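Local coordinates for protein uroporphyrinogen III cosynthase (HemD) (Helicobacter pylori, PDB 3P9Z) that probably catalyses the cyclisation of the linear tetrapyrrole hydroxymethylbilane to uroporphyrinogen III, a step of porphyrin and haem biosynthesis, at residues 10-15 and 170-175; 113-118 and 123-128. One frame throughout, in Å; residues are numbered along the deposited sequence.

Contact 1: residues 10-15 and 170-175; sequences VHSQRI and ISHAKA
Val10 and His172 bring the two backbones closest, their CA atoms 6.0 Å apart, where the end of strand 7-10 runs into a loop beside the first turns of helix 170-179. The helix is regular here: Lys174 N bonds to Ile170 O and Ala175 N to Ser171 O. Segment 10-15 starts extended and bends at Ser12.

On the helix side His172 alone reaches segment 10-15, meeting Val10, His11 and Ser12. With CG anti to its own carbonyl carbon (chi1 -63°), the imidazole reaches out from the helix and lies against the main chain of the loop. One ring face receives His11 CA, 3.6 Å from the ring centroid and only 10° off the normal, which meets the geometry of a CH-pi contact; the opposite face is covered by Ser171 OG. Toward its tip the ring meets peptide atoms, with His172 NE2 3.4 Å from His11 C. His172 NE2 also comes 3.5 Å from Ser12 N, but the angle is too poor for a hydrogen bond. Nearer the helix, Val10 CG1 packs alongside His172 CB at 3.8 Å. The His11 and His172 imidazoles meet obliquely, centroids 6.0 Å apart and planes at 65°. His11 ND1 bonds to Thr168 OG1.

The loop leaving strand 7-10 thus meets the start of the helix that follows strand 164-167, its parallel neighbour, paired through Val10 and Ile166: this is packing at the ends of two adjacent parallel strands. Asn24 of strand 19-28 also touches His172, while Tyr198 and Leu199 of helix 193-201 pack on Ala173.

Contact 2: residues 113-118 and 123-128; sequences VLYLRA and SSLDTI. With MLI (malonate ion), chain B.
Tyr115 reaches from its strand toward Leu125 and a malonate ion probably from the crystallisation liquor. Its CB points toward segment 123-128, with CG anti to the backbone N (chi1 177°). The ring is sandwiched: Arg117 CB lies over one face and Leu125 CD2 over the other, 3.8 Å from the centroid and 16° off the normal, a CH-pi contact. Tyr115 CE1 lies 3.7 Å from Leu125 CD2. At the tip, Tyr115 OH donates to malonate O7, in the ring plane at 2.8 Å, and bonds to Thr44 OG1.

Strand 112-118, helix 125-131 and strand 135-146 form a beta-alpha-beta unit, with the anion where the first strand ends and the helix begins. Leu125 N bonds to malonate O7 at 3.2 Å, Ser123 grips O9 twice, through N at 2.7 Å and OG, and Val122 N adds another bond. This is consistent with a site for substrate carboxylates.

Arg117 lays a guanidinium face over the malonate, NH2 lying 3.1 Å from malonate O6 and bonding to Glu120 O. Its NE bonds to Ala118 O at 2.6 Å, nearly straight at 163°, which restrains the group's rotation. At the edge, NH1 makes a long 3.7 Å salt bridge with Asp126 OD1.

How the contacts relate
From the N terminus, strand 7-10 leads at once into segment 10-15, whose partner, 170-175, comes only after 154 intervening residues; contact 1 therefore closes a very long loop. Within that span the chain builds strands 19-28 and 40-43 and reaches strand 112-118, where contact 2 closes a short loop with just four residues between its segments. The two are thus nested and do not cross. Contact 1 ties an N-terminal strand end to helix 170-179, whereas contact 2 is local to one beta-alpha-beta unit. Their centres lie about 23 Å apart, on opposite sides of the chain's centre, and their nearest atoms about 9 Å apart.

Contact 1: residues 10-15 and 170-175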
loop_
_atom_site.group_PDB
_atom_site.type_symbol
_atom_site.label_atom_id
_atom_site.label_comp_id
_atom_site.label_asym_id
_atom_site.label_seq_id
_atom_site.Cartn_x
_atom_site.Cartn_y
_atom_site.Cartn_z
ATOM N N VAL A 10 8.988 6.130 8.404
ATOM C CA VAL A 10 8.050 5.162 8.938
ATOM C C VAL A 10 7.264 4.720 7.707
ATOM O O VAL A 10 6.364 5.423 7.235
ATOM C CB VAL A 10 7.121 5.784 10.021
ATOM C CG1 VAL A 10 6.276 4.706 10.694
ATOM C CG2 VAL A 10 7.937 6.559 11.077
ATOM N N HIS A 11 7.630 3.551 7.185
ATOM C CA HIS A 11 7.343 3.191 5.802
ATOM C C HIS A 11 7.506 1.660 5.636
ATOM O O HIS A 11 7.842 0.945 6.586
ATOM C CB HIS A 11 8.322 3.987 4.912
ATOM C CG HIS A 11 8.203 3.713 3.444
ATOM N ND1 HIS A 11 7.011 3.798 2.760
ATOM C CD2 HIS A 11 9.143 3.367 2.527
ATOM C CE1 HIS A 11 7.219 3.517 1.484
ATOM N NE2 HIS A 11 8.503 3.241 1.319
ATOM N N SER A 12 7.252 1.155 4.441
ATOM C CA SER A 12 7.249 -0.308 4.223
ATOM C C SER A 12 8.599 -0.871 3.761
ATOM O O SER A 12 8.799 -2.087 3.756
ATOM C CB SER A 12 6.171 -0.675 3.211
ATOM O OG SER A 12 6.313 0.153 2.071
ATOM N N GLN A 13 9.520 0.017 3.397
ATOM C CA GLN A 13 10.800 -0.384 2.825
ATOM C C GLN A 13 11.903 0.524 3.307
ATOM O O GLN A 13 11.682 1.712 3.518
ATOM C CB GLN A 13 10.734 -0.327 1.302
ATOM C CG GLN A 13 10.474 -1.690 0.645
ATOM C CD GLN A 13 9.425 -1.591 -0.448
ATOM O OE1 GLN A 13 8.252 -1.906 -0.221
ATOM N NE2 GLN A 13 9.828 -1.127 -1.629
ATOM N N ARG A 14 13.091 -0.041 3.473
ATOM C CA ARG A 14 14.252 0.705 3.919
ATOM C C ARG A 14 14.656 1.726 2.863
ATOM O O ARG A 14 14.691 1.426 1.661
ATOM C CB ARG A 14 15.419 -0.246 4.232
ATOM C CG ARG A 14 16.579 0.444 4.922
ATOM C CD ARG A 14 17.460 -0.534 5.681
ATOM N NE ARG A 14 18.562 -1.005 4.847
ATOM C CZ ARG A 14 19.721 -0.364 4.681
ATOM N NH1 ARG A 14 19.954 0.796 5.291
ATOM N NH2 ARG A 14 20.653 -0.883 3.893
ATOM N N ILE A 15 14.905 2.946 3.324
ATOM C CA ILE A 15 15.438 3.997 2.476
ATOM C C ILE A 15 16.844 4.342 3.001
ATOM O O ILE A 15 17.012 5.199 3.874
ATOM C CB ILE A 15 14.454 5.212 2.386
ATOM C CG1 ILE A 15 13.166 4.797 1.648
ATOM C CG2 ILE A 15 15.082 6.431 1.670
ATOM C CD1 ILE A 15 11.924 5.579 2.078
ATOM N N ILE A 170 -1.374 5.764 6.485
ATOM C CA ILE A 170 -2.071 5.643 7.764
ATOM C C ILE A 170 -1.609 4.415 8.565
ATOM O O ILE A 170 -1.376 4.506 9.773
ATOM C CB ILE A 170 -3.626 5.608 7.589
ATOM C CG1 ILE A 170 -4.148 6.973 7.115
ATOM C CG2 ILE A 170 -4.334 5.160 8.904
ATOM C CD1 ILE A 170 -5.616 6.963 6.680
ATOM N N SER A 171 -1.484 3.273 7.903
ATOM C CA SER A 171 -1.092 2.038 8.598
ATOM C C SER A 171 0.210 2.251 9.388
ATOM O O SER A 171 0.361 1.761 10.517
ATOM C CB SER A 171 -0.910 0.909 7.583
ATOM O OG SER A 171 0.159 1.224 6.690
ATOM N N HIS A 172 1.132 3.012 8.806
ATOM C CA HIS A 172 2.404 3.313 9.447
ATOM C C HIS A 172 2.299 4.241 10.664
ATOM O O HIS A 172 2.957 4.015 11.684
ATOM C CB HIS A 172 3.376 3.877 8.406
ATOM C CG HIS A 172 3.687 2.900 7.321
ATOM N ND1 HIS A 172 3.612 3.215 5.981
ATOM C CD2 HIS A 172 4.035 1.594 7.384
ATOM C CE1 HIS A 172 3.913 2.146 5.265
ATOM N NE2 HIS A 172 4.182 1.152 6.094
ATOM N N ALA A 173 1.468 5.278 10.551
ATOM C CA ALA A 173 1.145 6.134 11.681
ATOM C C ALA A 173 0.499 5.330 12.812
ATOM O O ALA A 173 0.901 5.432 13.972
ATOM C CB ALA A 173 0.227 7.266 11.240
ATOM N N LYS A 174 -0.496 4.525 12.460
ATOM C CA LYS A 174 -1.188 3.671 13.417
ATOM C C LYS A 174 -0.213 2.745 14.169
ATOM O O LYS A 174 -0.248 2.663 15.398
ATOM C CB LYS A 174 -2.281 2.864 12.695
ATOM C CG LYS A 174 -3.222 2.113 13.619
ATOM C CD LYS A 174 -4.460 1.616 12.854
ATOM C CE LYS A 174 -5.383 0.812 13.774
ATOM N NZ LYS A 174 -4.875 -0.595 13.996
ATOM N N ALA A 175 0.647 2.058 13.422
ATOM C CA ALA A 175 1.599 1.125 14.007
ATOM C C ALA A 175 2.600 1.864 14.899
ATOM O O ALA A 175 2.974 1.382 15.970
ATOM C CB ALA A 175 2.328 0.359 12.913
#

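Contact 2: residues 113-118 and 123-128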
loop_
_atom_site.group_PDB
_atom_site.type_symbol
_atom_site.label_atom_id
_atom_site.label_comp_id
_atom_site.label_asym_id
_atom_site.label_seq_id
_atom_site.Cartn_x
_atom_site.Cartn_y
_atom_site.Cartn_z
ATOM N N VAL A 113 -15.342 -9.465 -13.838
ATOM C CA VAL A 113 -14.134 -8.923 -13.216
ATOM C C VAL A 113 -13.793 -9.597 -11.872
ATOM O O VAL A 113 -14.665 -9.835 -11.021
ATOM C CB VAL A 113 -14.270 -7.392 -12.983
ATOM C CG1 VAL A 113 -12.978 -6.814 -12.384
ATOM C CG2 VAL A 113 -14.648 -6.661 -14.276
ATOM N N LEU A 114 -12.518 -9.914 -11.701
ATOM C CA LEU A 114 -12.029 -10.444 -10.450
ATOM C C LEU A 114 -11.102 -9.410 -9.847
ATOM O O LEU A 114 -10.064 -9.074 -10.430
ATOM C CB LEU A 114 -11.271 -11.751 -10.664
ATOM C CG LEU A 114 -10.673 -12.400 -9.403
ATOM C CD1 LEU A 114 -11.747 -12.698 -8.306
ATOM C CD2 LEU A 114 -9.968 -13.670 -9.805
ATOM N N TYR A 115 -11.501 -8.900 -8.692
ATOM C CA TYR A 115 -10.711 -7.923 -7.952
ATOM C C TYR A 115 -9.828 -8.626 -6.919
ATOM O O TYR A 115 -10.326 -9.190 -5.956
ATOM C CB TYR A 115 -11.661 -6.933 -7.267
ATOM C CG TYR A 115 -11.009 -5.894 -6.391
ATOM C CD1 TYR A 115 -9.742 -5.375 -6.687
ATOM C CD2 TYR A 115 -11.692 -5.380 -5.290
ATOM C CE1 TYR A 115 -9.155 -4.390 -5.875
ATOM C CE2 TYR A 115 -11.125 -4.393 -4.478
ATOM C CZ TYR A 115 -9.865 -3.902 -4.771
ATOM O OH TYR A 115 -9.318 -2.929 -3.952
ATOM N N LEU A 116 -8.516 -8.579 -7.119
ATOM C CA LEU A 116 -7.580 -9.183 -6.160
ATOM C C LEU A 116 -7.174 -8.106 -5.165
ATOM O O LEU A 116 -6.519 -7.114 -5.525
ATOM C CB LEU A 116 -6.386 -9.834 -6.888
ATOM C CG LEU A 116 -7.006 -10.849 -7.886
ATOM C CD1 LEU A 116 -6.296 -10.978 -9.212
ATOM C CD2 LEU A 116 -7.315 -12.234 -7.308
ATOM N N ARG A 117 -7.596 -8.284 -3.916
ATOM C CA ARG A 117 -7.641 -7.156 -2.988
ATOM C C ARG A 117 -7.033 -7.415 -1.599
ATOM O O ARG A 117 -6.739 -8.562 -1.230
ATOM C CB ARG A 117 -9.096 -6.685 -2.840
ATOM C CG ARG A 117 -10.007 -7.715 -2.170
ATOM C CD ARG A 117 -11.248 -7.071 -1.545
ATOM N NE ARG A 117 -10.914 -6.077 -0.511
ATOM C CZ ARG A 117 -11.709 -5.068 -0.144
ATOM N NH1 ARG A 117 -12.900 -4.883 -0.717
ATOM N NH2 ARG A 117 -11.309 -4.231 0.806
ATOM N N ALA A 118 -6.870 -6.326 -0.849
ATOM C CA ALA A 118 -6.506 -6.351 0.555
ATOM C C ALA A 118 -7.703 -6.738 1.418
ATOM O O ALA A 118 -8.862 -6.513 1.046
ATOM C CB ALA A 118 -5.996 -4.992 0.979
ATOM N N SER A 123 -9.714 1.899 -0.154
ATOM C CA SER A 123 -10.410 2.693 -1.171
ATOM C C SER A 123 -11.890 2.314 -1.358
ATOM O O SER A 123 -12.635 3.030 -2.038
ATOM C CB SER A 123 -9.678 2.556 -2.502
ATOM O OG SER A 123 -9.779 1.215 -2.982
ATOM N N SER A 124 -12.308 1.207 -0.738
ATOM C CA SER A 124 -13.584 0.531 -1.059
ATOM C C SER A 124 -13.967 0.599 -2.546
ATOM O O SER A 124 -15.046 1.078 -2.920
ATOM C CB SER A 124 -14.738 0.956 -0.127
ATOM O OG SER A 124 -14.740 2.352 0.114
ATOM N N LEU A 125 -13.070 0.096 -3.390
ATOM C CA LEU A 125 -13.334 0.003 -4.819
ATOM C C LEU A 125 -14.556 -0.884 -5.088
ATOM O O LEU A 125 -15.220 -0.719 -6.102
ATOM C CB LEU A 125 -12.092 -0.493 -5.582
ATOM C CG LEU A 125 -12.212 -0.797 -7.083
ATOM C CD1 LEU A 125 -12.266 0.464 -7.907
ATOM C CD2 LEU A 125 -11.066 -1.679 -7.554
ATOM N N ASP A 126 -14.863 -1.803 -4.169
ATOM C CA ASP A 126 -16.049 -2.650 -4.309
ATOM C C ASP A 126 -17.349 -1.841 -4.412
ATOM O O ASP A 126 -18.227 -2.185 -5.206
ATOM C CB ASP A 126 -16.139 -3.710 -3.198
ATOM C CG ASP A 126 -16.206 -3.113 -1.790
ATOM O OD1 ASP A 126 -15.402 -2.204 -1.473
ATOM O OD2 ASP A 126 -17.060 -3.575 -0.989
ATOM N N THR A 127 -17.464 -0.772 -3.620
ATOM C CA THR A 127 -18.635 0.111 -3.674
ATOM C C THR A 127 -18.642 0.874 -4.993
ATOM O O THR A 127 -19.678 0.951 -5.661
ATOM C CB THR A 127 -18.695 1.115 -2.489
ATOM O OG1 THR A 127 -17.567 2.002 -2.538
ATOM C CG2 THR A 127 -18.711 0.383 -1.160
ATOM N N ILE A 128 -17.477 1.412 -5.369
ATOM C CA ILE A 128 -17.311 2.132 -6.639
ATOM C C ILE A 128 -17.683 1.256 -7.857
ATOM O O ILE A 128 -18.385 1.703 -8.766
ATOM C CB ILE A 128 -15.874 2.683 -6.782
ATOM C CG1 ILE A 128 -15.541 3.615 -5.596
ATOM C CG2 ILE A 128 -15.707 3.394 -8.133
ATOM C CD1 ILE A 128 -14.062 4.030 -5.480
HETATM C C1 MLI B . -8.991 -2.160 -0.556
HETATM C C2 MLI B . -10.404 -1.668 -0.800
HETATM C C3 MLI B . -7.998 -1.258 -1.262
HETATM O O6 MLI B . -11.056 -1.207 0.166
HETATM O O7 MLI B . -10.878 -1.742 -1.959
HETATM O O8 MLI B . -6.937 -1.758 -1.689
HETATM O O9 MLI B . -8.252 -0.043 -1.396
#